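Local atomic coordinates of 2-hydroxyhepta-2,4-diene-1,7-dioate isomerase (Corynebacterium glutamicum, PDB entry 4DBF), a protein that belongs to the FAH family, binds magnesium, and probably acts as an oxaloacetate decarboxylase with lyase and possibly isomerase activity. Residues D43-E51 against F62-K70; A130-E138 against S258-V266. All coordinates share one frame; numbering follows the deposited sequence.

Interaction 1: residues D43-E51 against F62-K70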
loop_
_atom_site.group_PDB
_atom_site.type_symbol
_atom_site.label_atom_id
_atom_site.label_comp_id
_atom_site.label_asym_id
_atom_site.label_seq_id
_atom_site.Cartn_x
_atom_site.Cartn_y
_atom_site.Cartn_z
ATOM N N ASP A 43 6.673 -9.959 30.973
ATOM C CA ASP A 43 8.007 -10.461 31.153
ATOM C C ASP A 43 8.240 -11.751 30.422
ATOM O O ASP A 43 7.677 -12.760 30.735
ATOM C CB ASP A 43 8.325 -10.571 32.625
ATOM C CG ASP A 43 9.592 -11.293 32.889
ATOM O OD1 ASP A 43 10.666 -10.687 32.892
ATOM O OD2 ASP A 43 9.511 -12.488 33.134
ATOM N N VAL A 44 9.107 -11.674 29.441
ATOM C CA VAL A 44 9.366 -12.744 28.510
ATOM C C VAL A 44 9.879 -14.016 29.135
ATOM O O VAL A 44 9.646 -15.081 28.628
ATOM C CB VAL A 44 10.311 -12.266 27.421
ATOM C CG1 VAL A 44 11.153 -13.404 26.908
ATOM C CG2 VAL A 44 9.532 -11.588 26.322
ATOM N N ALA A 45 10.554 -13.900 30.257
ATOM C CA ALA A 45 10.937 -15.070 31.000
ATOM C C ALA A 45 9.743 -15.841 31.481
ATOM O O ALA A 45 9.842 -17.000 31.739
ATOM C CB ALA A 45 11.816 -14.695 32.165
ATOM N N ASN A 46 8.603 -15.210 31.601
ATOM C CA ASN A 46 7.470 -15.916 32.152
ATOM C C ASN A 46 6.457 -16.357 31.140
ATOM O O ASN A 46 5.487 -16.968 31.484
ATOM C CB ASN A 46 6.762 -15.062 33.180
ATOM C CG ASN A 46 7.610 -14.814 34.407
ATOM O OD1 ASN A 46 8.101 -13.720 34.610
ATOM N ND2 ASN A 46 7.805 -15.843 35.210
ATOM N N LEU A 47 6.677 -16.021 29.894
ATOM C CA LEU A 47 5.675 -16.245 28.875
ATOM C C LEU A 47 6.000 -17.439 28.019
ATOM O O LEU A 47 7.120 -17.810 27.909
ATOM C CB LEU A 47 5.542 -14.995 28.001
ATOM C CG LEU A 47 5.210 -13.644 28.623
ATOM C CD1 LEU A 47 5.014 -12.570 27.585
ATOM C CD2 LEU A 47 3.975 -13.746 29.452
ATOM N N THR A 48 4.979 -18.013 27.424
ATOM C CA THR A 48 5.082 -19.163 26.580
ATOM C C THR A 48 4.396 -18.915 25.225
ATOM O O THR A 48 3.370 -18.322 25.174
ATOM C CB THR A 48 4.483 -20.395 27.284
ATOM O OG1 THR A 48 5.264 -20.708 28.422
ATOM C CG2 THR A 48 4.466 -21.556 26.403
ATOM N N ALA A 49 5.008 -19.361 24.146
ATOM C CA ALA A 49 4.409 -19.324 22.838
ATOM C C ALA A 49 3.822 -20.674 22.436
ATOM O O ALA A 49 4.462 -21.670 22.508
ATOM C CB ALA A 49 5.402 -18.853 21.801
ATOM N N ARG A 50 2.584 -20.651 22.004
ATOM C CA ARG A 50 1.873 -21.824 21.636
ATOM C C ARG A 50 1.484 -21.727 20.183
ATOM O O ARG A 50 0.712 -20.910 19.825
ATOM C CB ARG A 50 0.601 -21.953 22.465
ATOM C CG ARG A 50 0.791 -22.190 23.931
ATOM C CD ARG A 50 -0.052 -23.384 24.367
ATOM N NE ARG A 50 -1.152 -22.988 25.165
ATOM C CZ ARG A 50 -2.266 -23.674 25.360
ATOM N NH1 ARG A 50 -2.487 -24.841 24.806
ATOM N NH2 ARG A 50 -3.179 -23.165 26.126
ATOM N N GLU A 51 2.040 -22.591 19.362
ATOM C CA GLU A 51 1.755 -22.569 17.971
ATOM C C GLU A 51 0.284 -22.789 17.693
ATOM O O GLU A 51 -0.327 -23.627 18.267
ATOM C CB GLU A 51 2.583 -23.583 17.234
ATOM C CG GLU A 51 2.210 -23.698 15.793
ATOM C CD GLU A 51 2.963 -24.764 15.067
ATOM O OE1 GLU A 51 3.032 -25.873 15.558
ATOM O OE2 GLU A 51 3.486 -24.482 14.016
ATOM N N PHE A 62 -4.719 -24.939 18.652
ATOM C CA PHE A 62 -3.359 -25.242 18.981
ATOM C C PHE A 62 -2.888 -26.554 18.353
ATOM O O PHE A 62 -3.601 -27.503 18.307
ATOM C CB PHE A 62 -3.230 -25.326 20.484
ATOM C CG PHE A 62 -3.523 -24.060 21.194
ATOM C CD1 PHE A 62 -2.786 -22.936 20.949
ATOM C CD2 PHE A 62 -4.509 -24.009 22.141
ATOM C CE1 PHE A 62 -3.035 -21.775 21.616
ATOM C CE2 PHE A 62 -4.780 -22.848 22.820
ATOM C CZ PHE A 62 -4.049 -21.722 22.548
ATOM N N THR A 63 -1.661 -26.582 17.891
ATOM C CA THR A 63 -1.121 -27.757 17.287
ATOM C C THR A 63 -0.462 -28.628 18.308
ATOM O O THR A 63 -0.128 -29.736 18.030
ATOM C CB THR A 63 0.020 -27.397 16.361
ATOM O OG1 THR A 63 1.051 -26.798 17.128
ATOM C CG2 THR A 63 -0.430 -26.523 15.292
ATOM N N GLY A 64 -0.227 -28.083 19.476
ATOM C CA GLY A 64 0.486 -28.782 20.502
ATOM C C GLY A 64 1.901 -28.321 20.746
ATOM O O GLY A 64 2.370 -28.425 21.831
ATOM N N ARG A 65 2.569 -27.813 19.726
ATOM C CA ARG A 65 3.915 -27.297 19.898
ATOM C C ARG A 65 3.947 -26.017 20.694
ATOM O O ARG A 65 3.140 -25.166 20.503
ATOM C CB ARG A 65 4.595 -27.052 18.571
ATOM C CG ARG A 65 4.509 -28.165 17.580
ATOM C CD ARG A 65 5.638 -28.078 16.580
ATOM N NE ARG A 65 5.402 -27.026 15.629
ATOM C CZ ARG A 65 6.119 -26.821 14.547
ATOM N NH1 ARG A 65 7.126 -27.601 14.275
ATOM N NH2 ARG A 65 5.817 -25.842 13.754
ATOM N N GLU A 66 4.917 -25.905 21.571
ATOM C CA GLU A 66 5.134 -24.700 22.330
ATOM C C GLU A 66 6.600 -24.469 22.664
ATOM O O GLU A 66 7.392 -25.356 22.594
ATOM C CB GLU A 66 4.284 -24.636 23.586
ATOM C CG GLU A 66 4.438 -25.805 24.504
ATOM C CD GLU A 66 3.205 -26.074 25.332
ATOM O OE1 GLU A 66 2.536 -25.120 25.720
ATOM O OE2 GLU A 66 2.902 -27.239 25.567
ATOM N N TRP A 67 6.911 -23.230 23.000
ATOM C CA TRP A 67 8.230 -22.829 23.382
ATOM C C TRP A 67 8.134 -21.811 24.448
ATOM O O TRP A 67 7.245 -20.997 24.408
ATOM C CB TRP A 67 8.972 -22.169 22.212
ATOM C CG TRP A 67 9.058 -22.962 20.945
ATOM C CD1 TRP A 67 10.111 -23.710 20.495
ATOM C CD2 TRP A 67 8.057 -23.103 19.935
ATOM N NE1 TRP A 67 9.837 -24.278 19.318
ATOM C CE2 TRP A 67 8.614 -23.964 18.932
ATOM C CE3 TRP A 67 6.803 -22.618 19.765
ATOM C CZ2 TRP A 67 7.929 -24.289 17.810
ATOM C CZ3 TRP A 67 6.121 -22.958 18.637
ATOM C CH2 TRP A 67 6.660 -23.783 17.689
ATOM N N PRO A 68 9.057 -21.814 25.397
ATOM C CA PRO A 68 9.264 -20.649 26.237
ATOM C C PRO A 68 9.568 -19.468 25.331
ATOM O O PRO A 68 10.279 -19.631 24.389
ATOM C CB PRO A 68 10.497 -21.011 27.035
ATOM C CG PRO A 68 10.627 -22.453 26.923
ATOM C CD PRO A 68 10.119 -22.794 25.596
ATOM N N LEU A 69 9.010 -18.319 25.623
ATOM C CA LEU A 69 9.139 -17.169 24.757
ATOM C C LEU A 69 10.580 -16.760 24.530
ATOM O O LEU A 69 10.926 -16.350 23.461
ATOM C CB LEU A 69 8.335 -15.995 25.266
ATOM C CG LEU A 69 8.179 -14.835 24.296
ATOM C CD1 LEU A 69 7.805 -15.293 22.916
ATOM C CD2 LEU A 69 7.193 -13.827 24.790
ATOM N N LYS A 70 11.388 -16.901 25.571
ATOM C CA LYS A 70 12.809 -16.665 25.531
ATOM C C LYS A 70 13.586 -17.500 24.519
ATOM O O LYS A 70 14.629 -17.108 24.127
ATOM C CB LYS A 70 13.423 -16.797 26.937
ATOM C CG LYS A 70 13.672 -18.217 27.381
ATOM C CD LYS A 70 14.640 -18.317 28.539
ATOM C CE LYS A 70 14.396 -19.579 29.331
ATOM N NZ LYS A 70 14.613 -20.838 28.569
HETATM O O HOH W 1 10.349 -17.588 28.298
HETATM O O HOH W 2 0.366 -25.337 20.326
#

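Interaction 2: residues A130-E138 against S258-V266. With MG (magnesium ion), chain C.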
loop_
_atom_site.group_PDB
_atom_site.type_symbol
_atom_site.label_atom_id
_atom_site.label_comp_id
_atom_site.label_asym_id
_atom_site.label_seq_id
_atom_site.Cartn_x
_atom_site.Cartn_y
_atom_site.Cartn_z
ATOM N N ALA A 130 18.040 10.193 4.078
ATOM C CA ALA A 130 16.924 10.338 4.984
ATOM C C ALA A 130 17.416 10.908 6.284
ATOM O O ALA A 130 18.087 10.243 7.005
ATOM C CB ALA A 130 16.239 9.000 5.240
ATOM N N THR A 131 17.062 12.141 6.560
ATOM C CA THR A 131 17.603 12.873 7.671
ATOM C C THR A 131 16.508 13.442 8.541
ATOM O O THR A 131 15.380 13.496 8.157
ATOM C CB THR A 131 18.541 13.998 7.180
ATOM O OG1 THR A 131 17.851 14.875 6.314
ATOM C CG2 THR A 131 19.694 13.438 6.441
ATOM N N LYS A 132 16.869 13.845 9.729
ATOM C CA LYS A 132 15.922 14.153 10.759
ATOM C C LYS A 132 14.830 13.082 10.907
ATOM O O LYS A 132 13.686 13.384 10.821
ATOM C CB LYS A 132 15.309 15.528 10.597
ATOM C CG LYS A 132 14.701 16.008 11.885
ATOM C CD LYS A 132 14.294 17.457 11.837
ATOM C CE LYS A 132 13.360 17.793 12.960
ATOM N NZ LYS A 132 12.863 19.163 12.809
ATOM N N VAL A 133 15.247 11.849 11.150
ATOM C CA VAL A 133 14.354 10.718 11.298
ATOM C C VAL A 133 13.840 10.573 12.703
ATOM O O VAL A 133 14.578 10.281 13.602
ATOM C CB VAL A 133 15.039 9.432 10.873
ATOM C CG1 VAL A 133 14.155 8.244 11.073
ATOM C CG2 VAL A 133 15.498 9.528 9.461
ATOM N N GLU A 134 12.556 10.796 12.865
ATOM C CA GLU A 134 11.900 10.703 14.155
ATOM C C GLU A 134 11.004 9.473 14.268
ATOM O O GLU A 134 10.550 8.963 13.307
ATOM C CB GLU A 134 11.082 11.965 14.447
ATOM C CG GLU A 134 11.913 13.228 14.439
ATOM C CD GLU A 134 11.178 14.479 14.850
ATOM O OE1 GLU A 134 9.974 14.503 14.904
ATOM O OE2 GLU A 134 11.846 15.444 15.144
ATOM N N PHE A 135 10.758 9.055 15.482
ATOM C CA PHE A 135 9.849 7.995 15.774
ATOM C C PHE A 135 8.508 8.579 16.151
ATOM O O PHE A 135 8.405 9.713 16.454
ATOM C CB PHE A 135 10.363 7.213 16.948
ATOM C CG PHE A 135 10.458 8.016 18.186
ATOM C CD1 PHE A 135 9.379 8.166 19.002
ATOM C CD2 PHE A 135 11.613 8.673 18.502
ATOM C CE1 PHE A 135 9.462 8.924 20.121
ATOM C CE2 PHE A 135 11.706 9.418 19.634
ATOM C CZ PHE A 135 10.626 9.541 20.441
ATOM N N GLU A 136 7.494 7.752 16.140
ATOM C CA GLU A 136 6.212 8.151 16.649
ATOM C C GLU A 136 5.552 6.909 17.206
ATOM O O GLU A 136 5.284 6.033 16.484
ATOM C CB GLU A 136 5.312 8.706 15.556
ATOM C CG GLU A 136 5.871 9.753 14.634
ATOM C CD GLU A 136 4.828 10.367 13.727
ATOM O OE1 GLU A 136 4.007 9.661 13.213
ATOM O OE2 GLU A 136 4.862 11.556 13.518
ATOM N N GLY A 137 5.304 6.862 18.490
ATOM C CA GLY A 137 4.598 5.750 19.060
ATOM C C GLY A 137 3.117 5.873 18.889
ATOM O O GLY A 137 2.564 6.852 19.241
ATOM N N GLU A 138 2.490 4.832 18.368
ATOM C CA GLU A 138 1.079 4.849 18.101
ATOM C C GLU A 138 0.376 3.577 18.447
ATOM O O GLU A 138 0.900 2.527 18.327
ATOM C CB GLU A 138 0.767 5.208 16.641
ATOM C CG GLU A 138 1.668 6.246 16.051
ATOM C CD GLU A 138 1.211 6.840 14.729
ATOM O OE1 GLU A 138 0.149 6.603 14.241
ATOM O OE2 GLU A 138 1.963 7.591 14.177
ATOM N N SER A 258 -0.280 10.211 16.602
ATOM C CA SER A 258 0.688 10.609 17.633
ATOM C C SER A 258 0.893 12.120 17.538
ATOM O O SER A 258 0.541 12.726 16.524
ATOM C CB SER A 258 2.035 9.923 17.437
ATOM O OG SER A 258 2.704 10.384 16.308
ATOM N N PRO A 259 1.554 12.712 18.548
ATOM C CA PRO A 259 2.021 14.111 18.375
ATOM C C PRO A 259 2.905 14.101 17.165
ATOM O O PRO A 259 3.604 13.107 16.940
ATOM C CB PRO A 259 2.919 14.362 19.620
ATOM C CG PRO A 259 2.449 13.446 20.616
ATOM C CD PRO A 259 1.858 12.190 19.890
ATOM N N ALA A 260 2.894 15.185 16.399
ATOM C CA ALA A 260 3.600 15.328 15.128
ATOM C C ALA A 260 5.113 15.661 15.204
ATOM O O ALA A 260 5.765 15.857 14.154
ATOM C CB ALA A 260 2.921 16.384 14.322
ATOM N N GLY A 261 5.664 15.721 16.404
ATOM C CA GLY A 261 7.094 15.963 16.547
ATOM C C GLY A 261 7.685 15.364 17.791
ATOM O O GLY A 261 7.250 15.684 18.906
ATOM N N THR A 262 8.662 14.490 17.638
ATOM C CA THR A 262 9.268 13.898 18.812
ATOM C C THR A 262 10.770 14.203 19.012
ATOM O O THR A 262 11.098 15.178 19.645
ATOM C CB THR A 262 9.047 12.391 18.771
ATOM O OG1 THR A 262 9.625 11.869 17.558
ATOM C CG2 THR A 262 7.495 12.032 18.837
ATOM N N GLU A 263 11.658 13.395 18.464
ATOM C CA GLU A 263 13.095 13.619 18.607
ATOM C C GLU A 263 13.828 12.819 17.519
ATOM O O GLU A 263 13.522 11.633 17.291
ATOM C CB GLU A 263 13.620 13.211 20.002
ATOM C CG GLU A 263 15.182 13.277 20.189
ATOM C CD GLU A 263 15.730 14.685 20.512
ATOM O OE1 GLU A 263 15.035 15.517 21.169
ATOM O OE2 GLU A 263 16.892 14.942 20.114
ATOM N N ALA A 264 14.820 13.417 16.865
ATOM C CA ALA A 264 15.558 12.665 15.849
ATOM C C ALA A 264 16.388 11.501 16.421
ATOM O O ALA A 264 16.894 11.553 17.549
ATOM C CB ALA A 264 16.440 13.590 14.982
ATOM N N MET A 265 16.514 10.454 15.622
ATOM C CA MET A 265 17.202 9.247 16.018
ATOM C C MET A 265 18.369 9.129 15.073
ATOM O O MET A 265 18.227 9.449 13.881
ATOM C CB MET A 265 16.268 8.045 15.763
ATOM C CG MET A 265 15.072 8.051 16.623
ATOM S SD MET A 265 14.226 6.468 16.378
ATOM C CE MET A 265 13.761 6.389 14.721
ATOM N N VAL A 266 19.496 8.613 15.575
ATOM C CA VAL A 266 20.686 8.384 14.780
ATOM C C VAL A 266 21.286 6.996 14.997
ATOM O O VAL A 266 20.922 6.260 15.928
ATOM C CB VAL A 266 21.814 9.453 15.052
ATOM C CG1 VAL A 266 21.320 10.924 14.712
ATOM C CG2 VAL A 266 22.364 9.320 16.517
HETATM MG MG MG C . 2.030 9.034 12.600
HETATM O O HOH W 3 18.055 11.365 12.075
HETATM O O HOH W 4 0.148 8.158 12.001
HETATM O O HOH W 5 1.329 10.339 14.007
HETATM O O HOH W 6 1.686 10.515 11.206
#

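Interaction 1: residues D43-E51 against F62-K70
Arg65 grips the carboxylate of Glu51 side-on, NE to OE1 at 2.6 Å and NH2 to OE2 at 2.7 Å, a salt bridge at one end of an antiparallel strand pair, 48-51 against 65-68, in the N-terminal region. Thr63 OG1 gives OE1 a second bond of 2.7 Å; it and Arg65 NE arrive from opposite faces of the carboxylate plane, which fixes the rotation of that group. Glu51 reaches both because CG stands anti to the backbone N (chi1 174°) and the chain beyond is extended. Arg65 NH1 pairs in turn with Asp30, seen as a magnesium ligand in this protein, though no ion is bound to it in this chain.

Thr63 OG1 also accepts from Arg65 N, an ST turn where the chain rounds the corner at Gly64. Between the strands, Ala49 and Trp67 form a hydrogen-bonded pair, Ala49 N to Trp67 O at 2.8 Å. On the side of the sheet that carries Arg50 and Glu66, the Arg50 guanidinium lies flat on one face of Phe62 (planes at 18°), a cation-pi stack; its NH2 is also salt-bridged to Glu38. At the other end, Leu69 lies beside Leu47, and Leu69 CD2 meets Val44 CG2 at 3.6 Å.

Interaction 2: residues A130-E138 against S258-V266
Glu134 OE1 is held by two groups: the backbone N of Thr262, at 3.0 Å, and NE of Arg171, its salt-bridge partner. The Thr262 N-H comes from well above the carboxylate plane, 57° out of it. One residue along, Thr262 OG1 donates to Phe135 O at 2.7 Å, so the backbone and the hydroxyl of a single threonine tie the loop to two successive residues of 130-138.

The same threonine covers Phe135. Its CB sits 3.9 Å from the centroid of the Phe135 ring and 23° off the normal, a CH-pi contact over one face. Phe135 CG occupies the position between backbone N and carbonyl carbon, a rotamer (chi1 62°) that turns the ring toward Thr262. Met265 comes at the ring's edge through CG, while Met265 SD lies 5.2 Å from the centroid of the Phe135 ring, an oblique Met-aromatic contact. Beyond the ring, Met265 N bonds to Val133 O at 2.8 Å.

At the other end Ser258 OG packs over Glu136 CB and donates to Pro259 O; it also accepts from a water coordinated to magnesium, which makes Ser258 a second-shell residue. Glu136 OE1 and Glu138 OE2 bind the ion at 2.2 and 2.1 Å respectively. Arg171 is salt-bridged to the second oxygen of Glu136. Asp167 and three waters complete six ligands, the octahedral set common for magnesium and the Glu-Glu-Asp metal site of the FAH family.

Overall arrangement
Interactions 1 and 2 lie on opposite sides of the chain's centre, their centres 33 Å apart and their nearest atoms about 18 Å apart, so neither touches the other. Interaction 1 belongs to the N-terminal region and interaction 2 to the FAA hydrolase C-terminal region. Magnesium occurs near both, but in different roles. In interaction 2, segment 130-138 supplies two protein ligands, and the loop adds a second-shell hydroxyl. In 43-51/62-70 the side chain of Arg65 ends about 6 Å from a bound magnesium ion, and Arg65 is salt-bridged to Asp30, which has been seen to bind magnesium in this protein but holds none in this chain. Of the two contacts, only interaction 2 supplies ligands to magnesium.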